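Local atomic coordinates of kelch repeat and BTB domain-containing protein A55 (Vaccinia virus WR, PDB entry 6I2M), a protein that probably serves as a substrate-specific adapter of CUL3-containing E3 ubiquitin ligases, directing host proteins to ubiquitination and proteasomal degradation. Residues A[133-136]-A[137-140]. Numbering follows the deposited sequence.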
loop_
_atom_site.group_PDB
_atom_site.type_symbol
_atom_site.label_atom_id
_atom_site.label_comp_id
_atom_site.label_asym_id
_atom_site.label_seq_id
_atom_site.Cartn_x
_atom_site.Cartn_y
_atom_site.Cartn_z
ATOM N N TYR A 133 -27.496 -16.598 -4.309
ATOM C CA TYR A 133 -26.243 -16.051 -4.836
ATOM C C TYR A 133 -25.238 -17.123 -5.316
ATOM O O TYR A 133 -24.068 -16.804 -5.549
ATOM C CB TYR A 133 -25.609 -15.088 -3.814
ATOM C CG TYR A 133 -26.388 -13.801 -3.639
ATOM C CD1 TYR A 133 -26.069 -12.662 -4.372
ATOM C CD2 TYR A 133 -27.452 -13.722 -2.742
ATOM C CE1 TYR A 133 -26.786 -11.476 -4.218
ATOM C CE2 TYR A 133 -28.175 -12.542 -2.579
ATOM C CZ TYR A 133 -27.837 -11.421 -3.318
ATOM O OH TYR A 133 -28.551 -10.257 -3.155
ATOM N N ASN A 134 -25.717 -18.376 -5.505
ATOM C CA ASN A 134 -24.975 -19.548 -6.006
ATOM C C ASN A 134 -23.593 -19.764 -5.332
ATOM O O ASN A 134 -22.619 -20.120 -6.003
ATOM C CB ASN A 134 -24.854 -19.483 -7.547
ATOM C CG ASN A 134 -24.672 -20.812 -8.256
ATOM O OD1 ASN A 134 -24.588 -21.888 -7.646
ATOM N ND2 ASN A 134 -24.607 -20.760 -9.578
ATOM N N ASN A 135 -23.522 -19.558 -4.002
ATOM C CA ASN A 135 -22.294 -19.743 -3.226
ATOM C C ASN A 135 -22.317 -21.138 -2.595
ATOM O O ASN A 135 -22.754 -21.294 -1.453
ATOM C CB ASN A 135 -22.142 -18.635 -2.168
ATOM C CG ASN A 135 -20.767 -18.542 -1.548
ATOM O OD1 ASN A 135 -20.277 -19.469 -0.894
ATOM N ND2 ASN A 135 -20.118 -17.403 -1.722
ATOM N N LYS A 136 -21.857 -22.153 -3.359
ATOM C CA LYS A 136 -21.820 -23.569 -2.965
ATOM C C LYS A 136 -20.970 -23.865 -1.718
ATOM O O LYS A 136 -21.212 -24.873 -1.050
ATOM C CB LYS A 136 -21.381 -24.453 -4.143
ATOM C CG LYS A 136 -22.529 -24.843 -5.062
ATOM C CD LYS A 136 -22.071 -25.769 -6.185
ATOM C CE LYS A 136 -23.227 -26.359 -6.961
ATOM N NZ LYS A 136 -23.876 -25.361 -7.856
ATOM N N LYS A 137 -19.988 -22.990 -1.406
ATOM C CA LYS A 137 -19.102 -23.107 -0.246
ATOM C C LYS A 137 -19.896 -22.905 1.052
ATOM O O LYS A 137 -19.840 -23.758 1.940
ATOM C CB LYS A 137 -17.944 -22.098 -0.350
ATOM C CG LYS A 137 -16.824 -22.321 0.657
ATOM C CD LYS A 137 -15.790 -21.212 0.589
ATOM C CE LYS A 137 -14.702 -21.401 1.614
ATOM N NZ LYS A 137 -13.702 -20.304 1.561
ATOM N N ILE A 138 -20.643 -21.787 1.148
ATOM C CA ILE A 138 -21.472 -21.455 2.308
ATOM C C ILE A 138 -22.777 -22.281 2.280
ATOM O O ILE A 138 -23.254 -22.678 3.344
ATOM C CB ILE A 138 -21.676 -19.911 2.448
ATOM C CG1 ILE A 138 -20.319 -19.216 2.738
ATOM C CG2 ILE A 138 -22.714 -19.547 3.535
ATOM C CD1 ILE A 138 -20.246 -17.728 2.422
ATOM N N GLU A 139 -23.306 -22.591 1.069
ATOM C CA GLU A 139 -24.525 -23.392 0.871
ATOM C C GLU A 139 -24.423 -24.780 1.502
ATOM O O GLU A 139 -25.398 -25.248 2.088
ATOM C CB GLU A 139 -24.878 -23.507 -0.620
ATOM C CG GLU A 139 -26.370 -23.429 -0.901
ATOM C CD GLU A 139 -27.107 -24.740 -1.106
ATOM O OE1 GLU A 139 -26.549 -25.813 -0.775
ATOM O OE2 GLU A 139 -28.257 -24.692 -1.596
ATOM N N SER A 140 -23.243 -25.423 1.399
ATOM C CA SER A 140 -22.975 -26.742 1.973
ATOM C C SER A 140 -22.762 -26.653 3.489
ATOM O O SER A 140 -23.251 -27.517 4.218
ATOM C CB SER A 140 -21.763 -27.385 1.306
ATOM O OG SER A 140 -21.979 -27.589 -0.081
#
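The side-chain amide of N135 overlaps the CB of K137 and the CG1 and CD1 of I138; N135 is the N-cap of helix 136-147, the residue right before its first turn. The evidence is the capping bond, in which I138 N donates to N135 OD1 at 3.1 Å. It is nearly straight, with an N-H...O angle of 164° and the donor somewhat out of the amide plane. A chi1 of -166°, which sets CG anti to the backbone N, places the amide beside its own carbonyl carbon, where OD1 can reach I138 N. The same OD1 also touches I138 CG1 at 3.6 Å. At the other end of the amide, ND2 hydrogen-bonds E111 OE2 of helix 104-116, a second tie consistent with this amide orientation.

This cap opens the helix that follows helix 120-132, within the BACK (BTB And C-terminal Kelch) family region. I138 packs on L95 and I114, while E139 OE1 forms a salt bridge with K169 NZ. The first regular helical bond runs from E139 N to N135 O, 2.9 Å, in the carbonyl plane. One residue on, K136 O takes two donors: S140 N at 3.2 Å, well above the carbonyl plane, and S140 OG at 3.0 Å, nearly in line with the C=O bond at 166°.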